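Local coordinates for Galactose/lactose metabolism regulatory protein GAL80 (Saccharomyces cerevisiae, PDB 3BTV) that represses the lactose and galactose metabolic genes by binding GAL4 and blocking its transcriptional activation when no inducing sugar is present, at residues B[181-187]-B[279-285]; B[208-214]-B[415-419]; B[238-244]-B[255-259]; B[161-165]-B[220-226]. The protein carries 1 engineered substitution. All coordinates share one frame; numbering follows the deposited sequence. Where two conformers were deposited one is given.

Contact 1 (B[181-187]-B[279-285])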
loop_
_atom_site.group_PDB
_atom_site.type_symbol
_atom_site.label_atom_id
_atom_site.label_comp_id
_atom_site.label_asym_id
_atom_site.label_seq_id
_atom_site.Cartn_x
_atom_site.Cartn_y
_atom_site.Cartn_z
ATOM N N ILE B 181 -3.004 4.315 2.955
ATOM C CA ILE B 181 -2.335 5.205 3.881
ATOM C C ILE B 181 -0.832 5.166 3.658
ATOM O O ILE B 181 -0.235 4.099 3.586
ATOM C CB ILE B 181 -2.628 4.790 5.313
ATOM C CG1 ILE B 181 -4.132 4.849 5.566
ATOM C CG2 ILE B 181 -1.856 5.679 6.290
ATOM C CD1 ILE B 181 -4.512 4.436 6.978
ATOM N N ALA B 182 -0.227 6.334 3.550
ATOM C CA ALA B 182 1.221 6.437 3.448
ATOM C C ALA B 182 1.674 7.468 4.462
ATOM O O ALA B 182 1.095 8.551 4.547
ATOM C CB ALA B 182 1.610 6.873 2.066
ATOM N N GLY B 183 2.694 7.130 5.243
ATOM C CA GLY B 183 3.202 8.042 6.251
ATOM C C GLY B 183 4.692 7.892 6.494
ATOM O O GLY B 183 5.328 6.964 5.965
ATOM N N ASN B 184 5.247 8.828 7.271
ATOM C CA ASN B 184 6.609 8.724 7.820
ATOM C C ASN B 184 6.607 8.838 9.346
ATOM O O ASN B 184 5.680 9.395 9.926
ATOM C CB ASN B 184 7.531 9.803 7.251
ATOM C CG ASN B 184 7.922 9.543 5.813
ATOM O OD1 ASN B 184 9.075 9.224 5.526
ATOM N ND2 ASN B 184 6.966 9.685 4.897
ATOM N N GLY B 185 7.646 8.317 9.994
ATOM C CA GLY B 185 7.748 8.391 11.441
ATOM C C GLY B 185 8.804 9.388 11.879
ATOM O O GLY B 185 9.063 9.556 13.073
ATOM N N GLY B 186 9.434 10.027 10.897
ATOM C CA GLY B 186 10.334 11.137 11.146
ATOM C C GLY B 186 11.763 10.816 11.544
ATOM O O GLY B 186 12.716 11.234 10.879
ATOM N N TRP B 187 11.921 10.084 12.638
ATOM C CA TRP B 187 13.228 10.001 13.289
ATOM C C TRP B 187 13.905 8.640 13.164
ATOM O O TRP B 187 14.994 8.420 13.698
ATOM C CB TRP B 187 13.087 10.401 14.756
ATOM C CG TRP B 187 12.211 11.595 14.914
ATOM C CD1 TRP B 187 12.497 12.875 14.533
ATOM C CD2 TRP B 187 10.891 11.627 15.474
ATOM N NE1 TRP B 187 11.440 13.704 14.827
ATOM C CE2 TRP B 187 10.442 12.964 15.405
ATOM C CE3 TRP B 187 10.049 10.658 16.031
ATOM C CZ2 TRP B 187 9.187 13.357 15.874
ATOM C CZ3 TRP B 187 8.802 11.051 16.497
ATOM C CH2 TRP B 187 8.384 12.389 16.414
ATOM N N SER B 279 -4.639 -0.564 2.698
ATOM C CA SER B 279 -3.220 -0.794 2.439
ATOM C C SER B 279 -2.391 0.335 3.037
ATOM O O SER B 279 -2.664 1.520 2.795
ATOM C CB SER B 279 -2.972 -0.871 0.925
ATOM O OG SER B 279 -1.580 -0.923 0.633
ATOM N N CYS B 280 -1.338 -0.026 3.753
ATOM C CA CYS B 280 -0.598 0.967 4.498
ATOM C C CYS B 280 0.907 0.765 4.513
ATOM O O CYS B 280 1.402 -0.340 4.754
ATOM C CB CYS B 280 -1.120 1.015 5.926
ATOM S SG CYS B 280 -0.139 2.069 6.947
ATOM N N SER B 281 1.632 1.852 4.274
ATOM C CA SER B 281 3.095 1.809 4.293
ATOM C C SER B 281 3.625 2.984 5.104
ATOM O O SER B 281 3.364 4.147 4.770
ATOM C CB SER B 281 3.638 1.864 2.866
ATOM O OG SER B 281 5.044 1.743 2.839
ATOM N N PHE B 282 4.362 2.685 6.171
ATOM C CA PHE B 282 5.036 3.698 6.977
ATOM C C PHE B 282 6.550 3.589 6.924
ATOM O O PHE B 282 7.118 2.569 7.312
ATOM C CB PHE B 282 4.589 3.591 8.431
ATOM C CG PHE B 282 3.296 4.291 8.715
ATOM C CD1 PHE B 282 3.287 5.572 9.224
ATOM C CD2 PHE B 282 2.094 3.660 8.471
ATOM C CE1 PHE B 282 2.097 6.209 9.483
ATOM C CE2 PHE B 282 0.903 4.292 8.735
ATOM C CZ PHE B 282 0.905 5.558 9.243
ATOM N N LYS B 283 7.193 4.653 6.461
ATOM C CA LYS B 283 8.644 4.763 6.451
ATOM C C LYS B 283 9.136 5.361 7.755
ATOM O O LYS B 283 8.489 6.236 8.333
ATOM C CB LYS B 283 9.103 5.671 5.306
ATOM C CG LYS B 283 8.493 5.288 3.973
ATOM C CD LYS B 283 8.610 6.397 2.944
ATOM C CE LYS B 283 9.919 6.313 2.174
ATOM N NZ LYS B 283 11.107 6.448 3.059
ATOM N N GLY B 284 10.309 4.914 8.176
ATOM C CA GLY B 284 10.967 5.388 9.381
ATOM C C GLY B 284 11.147 6.856 9.747
ATOM O O GLY B 284 10.678 7.233 10.811
ATOM N N GLY B 285 11.812 7.761 9.037
ATOM C CA GLY B 285 12.432 7.866 7.750
ATOM C C GLY B 285 11.929 9.276 7.411
ATOM O O GLY B 285 11.387 9.960 8.285
#
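Ile181 and Ser281 belong to two neighbouring parallel strands, 176-184 and 276-283, in the large mixed sheet of the C-terminal domain. The axes of strand segments 181-184 and 279-283 are 9° apart. Ile181 takes the N-H of Ser281 on its O (3.0 Å) and gives its own to Ser279 O, and Gly183 repeats the pattern with Lys283 N and Ser281 O. A fifth bond, Gly185 N to Lys283 O, is bent (135° at the hydrogen); it runs from just past the end of strand 181-184 to the last residue of the other strand.

One face carries Ile181, Cys280 and Phe282 and is packed by helix 209-225 through Thr213, Thr217 and Leu221. Here the Phe282 ring lies against Gly183, with CE1 3.9 Å from Gly183 CA; a side chain on that glycine would collide with the ring. Ile181 CG2 comes obliquely to the ring, 3.9 Å from Phe282 CE2; the chi1 of -60° sets CG1 beside the backbone N and CG2 anti to it, toward the ring.

On the reverse face, where Ser281 and Lys283 also touch the second subunit, Asn184 lies alongside Lys283, both side chains pointing the same way. Asn184 CB passes Lys283 O at 3.8 Å. CG follows at 4.1 Å from Lys283 CB. At the tip the amide divides: Asn184 ND2 reaches the lysine chain at CD (4.2 Å), while OD1 comes to Lys283 CB (3.6 Å) and rests against Gly285 C at 3.4 Å, just past a cis Gly284-Gly285 peptide.

Contact 2 (B[208-214]-B[415-419])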
loop_
_atom_site.group_PDB
_atom_site.type_symbol
_atom_site.label_atom_id
_atom_site.label_comp_id
_atom_site.label_asym_id
_atom_site.label_seq_id
_atom_site.Cartn_x
_atom_site.Cartn_y
_atom_site.Cartn_z
ATOM N N ASP B 208 7.743 4.078 19.319
ATOM C CA ASP B 208 8.289 3.533 18.087
ATOM C C ASP B 208 7.323 3.754 16.934
ATOM O O ASP B 208 6.189 4.200 17.127
ATOM C CB ASP B 208 8.589 2.036 18.238
ATOM C CG ASP B 208 7.334 1.201 18.397
ATOM O OD1 ASP B 208 6.673 0.909 17.379
ATOM O OD2 ASP B 208 7.014 0.833 19.541
ATOM N N LEU B 209 7.791 3.421 15.737
ATOM C CA LEU B 209 7.050 3.676 14.504
ATOM C C LEU B 209 5.672 3.029 14.528
ATOM O O LEU B 209 4.692 3.601 14.057
ATOM C CB LEU B 209 7.833 3.140 13.301
ATOM C CG LEU B 209 7.145 3.339 11.945
ATOM C CD1 LEU B 209 6.959 4.839 11.693
ATOM C CD2 LEU B 209 7.924 2.697 10.811
ATOM N N VAL B 210 5.599 1.816 15.057
ATOM C CA VAL B 210 4.345 1.088 15.037
ATOM C C VAL B 210 3.407 1.568 16.137
ATOM O O VAL B 210 2.266 1.992 15.882
ATOM C CB VAL B 210 4.579 -0.411 15.171
ATOM C CG1 VAL B 210 3.258 -1.150 15.062
ATOM C CG2 VAL B 210 5.536 -0.875 14.086
ATOM N N THR B 211 3.909 1.516 17.360
ATOM C CA THR B 211 3.117 1.839 18.528
ATOM C C THR B 211 2.610 3.265 18.470
ATOM O O THR B 211 1.461 3.550 18.809
ATOM C CB THR B 211 3.957 1.677 19.811
ATOM O OG1 THR B 211 4.451 0.330 19.883
ATOM C CG2 THR B 211 3.117 1.989 21.034
ATOM N N THR B 212 3.473 4.168 18.035
ATOM C CA THR B 212 3.176 5.581 18.170
ATOM C C THR B 212 2.575 6.169 16.903
ATOM O O THR B 212 1.414 6.576 16.891
ATOM C CB THR B 212 4.434 6.365 18.580
ATOM O OG1 THR B 212 5.086 5.674 19.654
ATOM C CG2 THR B 212 4.068 7.793 19.029
ATOM N N THR B 213 3.363 6.200 15.837
ATOM C CA THR B 213 2.962 6.862 14.605
ATOM C C THR B 213 1.826 6.120 13.920
ATOM O O THR B 213 0.790 6.689 13.631
ATOM C CB THR B 213 4.134 6.979 13.627
ATOM O OG1 THR B 213 5.257 7.537 14.309
ATOM C CG2 THR B 213 3.755 7.881 12.448
ATOM N N PHE B 214 2.033 4.834 13.675
ATOM C CA PHE B 214 0.972 4.000 13.156
ATOM C C PHE B 214 -0.213 3.938 14.124
ATOM O O PHE B 214 -1.367 3.964 13.698
ATOM C CB PHE B 214 1.508 2.607 12.851
ATOM C CG PHE B 214 0.450 1.636 12.419
ATOM C CD1 PHE B 214 -0.066 1.679 11.139
ATOM C CD2 PHE B 214 -0.031 0.690 13.298
ATOM C CE1 PHE B 214 -1.034 0.793 10.750
ATOM C CE2 PHE B 214 -1.004 -0.206 12.909
ATOM C CZ PHE B 214 -1.501 -0.156 11.641
ATOM N N ILE B 415 -1.941 -3.148 18.125
ATOM C CA ILE B 415 -0.500 -3.020 17.975
ATOM C C ILE B 415 0.175 -4.349 18.314
ATOM O O ILE B 415 1.078 -4.808 17.607
ATOM C CB ILE B 415 0.069 -1.948 18.905
ATOM C CG1 ILE B 415 -0.441 -0.550 18.500
ATOM C CG2 ILE B 415 1.579 -1.989 18.858
ATOM C CD1 ILE B 415 -0.198 -0.210 17.047
ATOM N N GLU B 416 -0.265 -4.970 19.399
ATOM C CA GLU B 416 0.276 -6.280 19.762
ATOM C C GLU B 416 0.133 -7.224 18.579
ATOM O O GLU B 416 1.077 -7.924 18.220
ATOM C CB GLU B 416 -0.424 -6.840 20.997
ATOM C CG GLU B 416 0.057 -8.235 21.414
ATOM C CD GLU B 416 1.572 -8.374 21.403
ATOM O OE1 GLU B 416 2.275 -7.368 21.640
ATOM O OE2 GLU B 416 2.061 -9.500 21.159
ATOM N N SER B 417 -1.038 -7.203 17.946
ATOM C CA SER B 417 -1.315 -8.073 16.803
ATOM C C SER B 417 -0.478 -7.765 15.572
ATOM O O SER B 417 -0.098 -8.676 14.838
ATOM C CB SER B 417 -2.793 -8.025 16.444
ATOM O OG SER B 417 -3.562 -8.362 17.582
ATOM N N VAL B 418 -0.199 -6.488 15.320
ATOM C CA VAL B 418 0.712 -6.158 14.230
ATOM C C VAL B 418 2.056 -6.901 14.418
ATOM O O VAL B 418 2.549 -7.575 13.505
ATOM C CB VAL B 418 0.942 -4.641 14.104
ATOM C CG1 VAL B 418 2.166 -4.369 13.274
ATOM C CG2 VAL B 418 -0.296 -3.955 13.463
ATOM N N TYR B 419 2.634 -6.791 15.611
ATOM C CA TYR B 419 3.887 -7.485 15.909
ATOM C C TYR B 419 3.774 -9.019 15.853
ATOM O O TYR B 419 4.707 -9.683 15.414
ATOM C CB TYR B 419 4.457 -7.032 17.259
ATOM C CG TYR B 419 5.184 -5.712 17.180
ATOM C CD1 TYR B 419 4.657 -4.576 17.766
ATOM C CD2 TYR B 419 6.392 -5.602 16.504
ATOM C CE1 TYR B 419 5.309 -3.366 17.691
ATOM C CE2 TYR B 419 7.054 -4.399 16.425
ATOM C CZ TYR B 419 6.504 -3.281 17.026
ATOM O OH TYR B 419 7.153 -2.072 16.959
#
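Tyr419 points its hydroxyl at Asp208, OH to OD1 3.0 Å, a weak hydrogen bond in which the tyrosine donates and the oxygen lies near the ring plane. Val210 packs beside it: CG2 sits 3.9 Å from Tyr419 CZ, and CG1 reaches Val418 CG1 at 3.8 Å. Ile415 CD1 slips in at the edge of the Phe214 ring, 3.9 Å from CD2, and Val418 CG2 meets the same ring at CE2. Behind this shell, Asp208 is the N-cap of helix 209-225. Its CG stands between backbone N and carbonyl carbon (chi1 67°), which turns OD1 to Thr211 N (2.8 Å, 168°, from above the carboxylate plane) and, more weakly, to Val210 N. OD2 takes the Thr211 hydroxyl, 2.6 Å from OG1, on its syn side. Exchanging Asp208 for alanine would probably leave the first turn uncapped and the hydroxyls of Tyr419 and Thr211 without this acceptor. The axes of the segments 209-214 and 415-419 run at 138° to each other. Thr211 O accepts from Trp126 NE1, Val418 rests on strands 229-237 and 264-271, and Phe214 meets Phe267 and Cys280 of the sheet.

Contact 3 (B[238-244]-B[255-259])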
loop_
_atom_site.group_PDB
_atom_site.type_symbol
_atom_site.label_atom_id
_atom_site.label_comp_id
_atom_site.label_asym_id
_atom_site.label_seq_id
_atom_site.Cartn_x
_atom_site.Cartn_y
_atom_site.Cartn_z
ATOM N N ASN B 238 13.550 -3.810 10.583
ATOM C CA ASN B 238 14.695 -3.050 11.072
ATOM C C ASN B 238 15.811 -3.195 10.045
ATOM O O ASN B 238 16.782 -3.904 10.268
ATOM C CB ASN B 238 15.147 -3.519 12.462
ATOM C CG ASN B 238 16.254 -2.648 13.043
ATOM O OD1 ASN B 238 16.530 -1.554 12.551
ATOM N ND2 ASN B 238 16.900 -3.141 14.089
ATOM N N ASN B 239 15.647 -2.544 8.899
ATOM C CA ASN B 239 16.661 -2.583 7.854
ATOM C C ASN B 239 17.759 -1.563 8.131
ATOM O O ASN B 239 18.743 -1.477 7.404
ATOM C CB ASN B 239 16.036 -2.270 6.496
ATOM C CG ASN B 239 15.336 -3.463 5.871
ATOM O OD1 ASN B 239 15.507 -4.613 6.290
ATOM N ND2 ASN B 239 14.541 -3.189 4.840
ATOM N N ILE B 240 17.560 -0.763 9.166
ATOM C CA ILE B 240 18.511 0.283 9.535
ATOM C C ILE B 240 18.908 0.105 10.997
ATOM O O ILE B 240 18.517 0.901 11.857
ATOM C CB ILE B 240 17.910 1.710 9.318
ATOM C CG1 ILE B 240 17.277 1.830 7.923
ATOM C CG2 ILE B 240 18.967 2.785 9.531
ATOM C CD1 ILE B 240 16.630 3.206 7.648
ATOM N N PRO B 241 19.694 -0.947 11.287
ATOM C CA PRO B 241 20.108 -1.268 12.664
ATOM C C PRO B 241 21.044 -0.217 13.253
ATOM O O PRO B 241 21.210 -0.152 14.477
ATOM C CB PRO B 241 20.882 -2.589 12.517
ATOM C CG PRO B 241 20.793 -2.996 11.114
ATOM C CD PRO B 241 20.307 -1.835 10.290
ATOM N N GLU B 242 21.657 0.590 12.388
ATOM C CA GLU B 242 22.613 1.614 12.816
ATOM C C GLU B 242 22.311 2.940 12.134
ATOM O O GLU B 242 22.328 3.029 10.903
ATOM C CB GLU B 242 24.043 1.188 12.452
ATOM C CG GLU B 242 24.515 -0.093 13.124
ATOM C CD GLU B 242 25.078 0.148 14.524
ATOM O OE1 GLU B 242 25.648 1.235 14.775
ATOM O OE2 GLU B 242 24.954 -0.758 15.377
ATOM N N GLN B 243 22.031 3.964 12.932
ATOM C CA GLN B 243 21.716 5.283 12.404
ATOM C C GLN B 243 22.937 6.194 12.485
ATOM O O GLN B 243 23.799 6.028 13.357
ATOM C CB GLN B 243 20.570 5.903 13.199
ATOM C CG GLN B 243 19.206 5.270 12.940
ATOM C CD GLN B 243 18.145 5.927 13.774
ATOM O OE1 GLN B 243 18.274 6.018 15.006
ATOM N NE2 GLN B 243 17.095 6.416 13.116
ATOM N N GLU B 244 23.001 7.161 11.575
ATOM C CA GLU B 244 24.061 8.163 11.576
ATOM C C GLU B 244 23.634 9.345 12.414
ATOM O O GLU B 244 22.569 9.922 12.190
ATOM C CB GLU B 244 24.322 8.646 10.153
ATOM C CG GLU B 244 24.845 7.568 9.222
ATOM C CD GLU B 244 26.347 7.374 9.362
ATOM O OE1 GLU B 244 26.972 8.110 10.155
ATOM O OE2 GLU B 244 26.903 6.488 8.671
ATOM N N GLN B 255 29.420 9.452 13.329
ATOM C CA GLN B 255 29.268 8.484 14.408
ATOM C C GLN B 255 27.942 7.734 14.261
ATOM O O GLN B 255 26.883 8.349 14.105
ATOM C CB GLN B 255 29.367 9.173 15.776
ATOM C CG GLN B 255 29.291 8.221 16.965
ATOM C CD GLN B 255 30.210 7.024 16.809
ATOM O OE1 GLN B 255 29.762 5.872 16.811
ATOM N NE2 GLN B 255 31.504 7.292 16.653
ATOM N N ARG B 256 28.016 6.404 14.291
ATOM C CA ARG B 256 26.828 5.562 14.192
ATOM C C ARG B 256 26.340 5.077 15.558
ATOM O O ARG B 256 27.141 4.829 16.463
ATOM C CB ARG B 256 27.103 4.369 13.279
ATOM C CG ARG B 256 27.022 4.726 11.803
ATOM C CD ARG B 256 27.297 3.534 10.905
ATOM N NE ARG B 256 26.912 3.847 9.531
ATOM C CZ ARG B 256 27.049 3.015 8.500
ATOM N NH1 ARG B 256 27.579 1.809 8.685
ATOM N NH2 ARG B 256 26.657 3.390 7.281
ATOM N N VAL B 257 25.022 4.957 15.698
ATOM C CA VAL B 257 24.411 4.468 16.934
ATOM C C VAL B 257 23.334 3.433 16.622
ATOM O O VAL B 257 22.683 3.506 15.581
ATOM C CB VAL B 257 23.798 5.605 17.767
ATOM C CG1 VAL B 257 24.903 6.426 18.462
ATOM C CG2 VAL B 257 22.876 6.484 16.903
ATOM N N PRO B 258 23.136 2.470 17.532
ATOM C CA PRO B 258 22.259 1.338 17.229
ATOM C C PRO B 258 20.788 1.671 17.448
ATOM O O PRO B 258 20.436 2.458 18.333
ATOM C CB PRO B 258 22.710 0.264 18.235
ATOM C CG PRO B 258 23.843 0.891 19.050
ATOM C CD PRO B 258 23.711 2.366 18.882
ATOM N N LYS B 259 19.930 1.066 16.629
ATOM C CA LYS B 259 18.494 1.210 16.786
ATOM C C LYS B 259 17.898 -0.189 16.821
ATOM O O LYS B 259 18.193 -1.016 15.957
ATOM C CB LYS B 259 17.919 2.011 15.609
ATOM C CG LYS B 259 16.401 2.174 15.600
ATOM C CD LYS B 259 15.934 3.111 14.469
ATOM C CE LYS B 259 16.154 2.501 13.067
ATOM N NZ LYS B 259 15.755 1.048 12.965
#
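Lys259 sends its side chain back along segment 238-244, and its ammonium is gripped there. The chain leaves extended (chi1 177°), then bends at its last two torsions, which brings NZ to Asn238 OD1 at 2.7 Å, with the lysine above the amide carbonyl plane, and more weakly to Ile240 O. Asp263 OD2 adds a salt bridge and Val261 O a further hydrogen bond, so this buried charge is probably well compensated. From the other branch of the amide, Asn238 ND2 donates to Lys259 O (3.1 Å), and the amide thereby has both ends engaged by one residue.

The methylenes of the lysine are used as well. Lys259 CD lies 3.6 Å from Gln243 CD, the two chains crossing at a slant. The amide of Gln243, at the end of an extended chain, is fixed from outside: NE2 donates to Gly189 O and Trp187 O, and OE1 accepts from Arg192 NE.

On the opposite face, Glu244 folds back at its second torsion (chi2 -83°) to meet the straight chain of Arg256. OE2 takes the N-H of NE at 2.8 Å in a salt bridge. The planes of the two groups are 59° apart, and the donor comes from well above the carboxylate plane. Glu242, bent likewise, brings OE2 to Pro258 CB (3.8 Å).

Gln243 and Val257 form a hydrogen-bonded pair, Gln243 N to Val257 O 2.8 Å, flanked by the non-hydrogen-bonded pairs Glu242-Pro258 and Glu244-Arg256: an antiparallel beta hairpin, extended to a small three-stranded sheet by strand 191-193.

Contact 4 (B[161-165]-B[220-226])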
loop_
_atom_site.group_PDB
_atom_site.type_symbol
_atom_site.label_atom_id
_atom_site.label_comp_id
_atom_site.label_asym_id
_atom_site.label_seq_id
_atom_site.Cartn_x
_atom_site.Cartn_y
_atom_site.Cartn_z
ATOM N N ILE B 161 -10.286 15.537 11.103
ATOM C CA ILE B 161 -10.798 14.201 11.363
ATOM C C ILE B 161 -12.309 14.226 11.563
ATOM O O ILE B 161 -13.028 13.431 10.969
ATOM C CB ILE B 161 -10.135 13.586 12.623
ATOM C CG1 ILE B 161 -8.617 13.579 12.471
ATOM C CG2 ILE B 161 -10.639 12.180 12.872
ATOM C CD1 ILE B 161 -8.147 13.017 11.173
ATOM N N LEU B 162 -12.793 15.148 12.393
ATOM C CA LEU B 162 -14.227 15.206 12.670
ATOM C C LEU B 162 -15.032 15.542 11.410
ATOM O O LEU B 162 -16.085 14.963 11.178
ATOM C CB LEU B 162 -14.517 16.210 13.790
ATOM C CG LEU B 162 -14.000 15.711 15.142
ATOM C CD1 LEU B 162 -14.054 16.820 16.170
ATOM C CD2 LEU B 162 -14.813 14.499 15.586
ATOM N N ARG B 163 -14.531 16.468 10.593
ATOM C CA ARG B 163 -15.193 16.788 9.321
ATOM C C ARG B 163 -15.235 15.548 8.414
ATOM O O ARG B 163 -16.273 15.217 7.845
ATOM C CB ARG B 163 -14.493 17.948 8.599
ATOM C CG ARG B 163 -14.866 19.340 9.121
ATOM C CD ARG B 163 -16.017 19.975 8.327
ATOM N NE ARG B 163 -16.225 21.386 8.671
ATOM C CZ ARG B 163 -16.968 22.240 7.966
ATOM N NH1 ARG B 163 -17.582 21.840 6.859
ATOM N NH2 ARG B 163 -17.094 23.500 8.363
ATOM N N ALA B 164 -14.115 14.846 8.293
ATOM C CA ALA B 164 -14.102 13.623 7.477
ATOM C C ALA B 164 -15.108 12.582 8.000
ATOM O O ALA B 164 -15.881 11.975 7.222
ATOM C CB ALA B 164 -12.710 13.042 7.411
ATOM N N LYS B 165 -15.100 12.382 9.317
ATOM C CA LYS B 165 -16.010 11.430 9.956
ATOM C C LYS B 165 -17.464 11.802 9.651
ATOM O O LYS B 165 -18.290 10.935 9.360
ATOM C CB LYS B 165 -15.806 11.420 11.469
ATOM C CG LYS B 165 -16.644 10.352 12.226
ATOM C CD LYS B 165 -16.222 10.307 13.705
ATOM C CE LYS B 165 -17.153 9.464 14.572
ATOM N NZ LYS B 165 -17.267 8.060 14.129
ATOM N N ILE B 220 -7.266 6.891 14.187
ATOM C CA ILE B 220 -8.183 7.860 13.554
ATOM C C ILE B 220 -8.851 7.240 12.341
ATOM O O ILE B 220 -9.997 7.566 12.020
ATOM C CB ILE B 220 -7.524 9.224 13.162
ATOM C CG1 ILE B 220 -6.469 9.027 12.083
ATOM C CG2 ILE B 220 -6.931 9.940 14.382
ATOM C CD1 ILE B 220 -5.858 10.341 11.612
ATOM N N LEU B 221 -8.153 6.335 11.663
ATOM C CA LEU B 221 -8.775 5.693 10.508
ATOM C C LEU B 221 -10.024 4.950 10.952
ATOM O O LEU B 221 -11.088 5.087 10.352
ATOM C CB LEU B 221 -7.829 4.714 9.802
ATOM C CG LEU B 221 -8.513 4.111 8.573
ATOM C CD1 LEU B 221 -8.734 5.204 7.482
ATOM C CD2 LEU B 221 -7.729 2.943 8.021
ATOM N N GLN B 222 -9.889 4.161 12.015
ATOM C CA GLN B 222 -11.006 3.377 12.523
ATOM C C GLN B 222 -12.090 4.275 13.065
ATOM O O GLN B 222 -13.277 4.000 12.906
ATOM C CB GLN B 222 -10.532 2.435 13.623
ATOM C CG GLN B 222 -9.645 1.331 13.100
ATOM C CD GLN B 222 -8.973 0.576 14.228
ATOM O OE1 GLN B 222 -9.406 -0.501 14.611
ATOM N NE2 GLN B 222 -7.925 1.154 14.784
ATOM N N TYR B 223 -11.672 5.364 13.691
ATOM C CA TYR B 223 -12.619 6.335 14.221
ATOM C C TYR B 223 -13.431 7.025 13.109
ATOM O O TYR B 223 -14.647 7.185 13.228
ATOM C CB TYR B 223 -11.889 7.360 15.096
ATOM C CG TYR B 223 -12.819 8.321 15.815
ATOM C CD1 TYR B 223 -13.721 7.862 16.774
ATOM C CD2 TYR B 223 -12.798 9.678 15.534
ATOM C CE1 TYR B 223 -14.565 8.729 17.432
ATOM C CE2 TYR B 223 -13.638 10.561 16.197
ATOM C CZ TYR B 223 -14.525 10.076 17.132
ATOM O OH TYR B 223 -15.370 10.941 17.779
ATOM N N MET B 224 -12.765 7.420 12.026
ATOM C CA MET B 224 -13.426 8.113 10.907
ATOM C C MET B 224 -14.367 7.211 10.117
ATOM O O MET B 224 -15.386 7.663 9.614
ATOM C CB MET B 224 -12.382 8.656 9.924
ATOM C CG MET B 224 -11.676 9.901 10.373
ATOM S SD MET B 224 -10.589 10.503 9.061
ATOM C CE MET B 224 -9.370 9.177 8.928
ATOM N N THR B 225 -14.000 5.940 9.973
ATOM C CA THR B 225 -14.803 5.027 9.197
ATOM C C THR B 225 -15.787 4.302 10.098
ATOM O O THR B 225 -16.616 3.534 9.632
ATOM C CB THR B 225 -13.933 3.980 8.456
ATOM O OG1 THR B 225 -13.244 3.157 9.413
ATOM C CG2 THR B 225 -12.919 4.669 7.538
ATOM N N SER B 226 -15.694 4.549 11.396
ATOM C CA SER B 226 -16.522 3.826 12.365
ATOM C C SER B 226 -16.448 2.311 12.163
ATOM O O SER B 226 -17.474 1.640 12.126
ATOM C CB SER B 226 -17.989 4.266 12.275
ATOM O OG SER B 226 -18.133 5.651 12.540
#
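Lys165 and Met224 bring helices 159-169 and 209-225 together most closely, their CA atoms 4.3 Å apart; the segment axes approach to 8.9 Å and run in broadly the same direction, at 39°. Along this seam Ile161 uses both its branches. CG2 presses on Met224 CG at 3.5 Å, and CD1 meets Ile220 CD1, the two isoleucines crossing at about a right angle. Met224, bent at its last torsion, brings SD to within 3.7 Å of Ala164 CB.

Helix 209-225 ends here in a Schellman motif: Ser226, with positive phi, is the C-prime residue, and its N bonds weakly to Tyr223 O while Ser227 N turns back to Gln222 O. The same Tyr223 O accepts from Lys165 NZ (2.9 Å), so a lysine of the other helix donates to a carbonyl at the capped C-terminal end, where the helix dipole would probably favour a positive charge.

To get there Lys165 runs extended from a first torsion that sets CG anti to the backbone N (chi1 -175°), crosses one face of the Tyr223 ring, and bends only at the tip. CD makes a CH-pi contact 3.9 Å from the ring centroid. NZ lies 4.4 Å from that centroid and 14° off the normal, a cation-pi contact. Phe397 O also accepts from NZ, and Phe399 adds a second cation-pi partner. A leucine in place of Lys165 would probably leave Tyr223 O and Phe397 O without this donor and both rings without their cation. Leu162 CD2 approaches the Tyr223 ring at its edge, 4.2 Å from CE2, while Tyr223 OH is hydrogen-bonded to Asp398 O.

From the N terminus, 161-165 opens first, then 181-187, then 208-214, before 220-226 closes contact 4; contact 4 therefore crosses both contact 1 and contact 2. Contact 3 opens and closes next, a short local loop nested inside the loops of contacts 1 and 2. Segment 279-285 then closes contact 1, which crosses contact 2, and 415-419 closes contact 2 last, packing helix 405-424 against the start of helix 209-225. Helix 209-225 serves contact 2 at its start and contact 4 at its end, and strand pair 181-187/279-285 touches both along its face. Contact 1 also touches contact 3, through Trp187 and Gln243; contacts 3 and 4 lie about 35 Å apart, centre to centre.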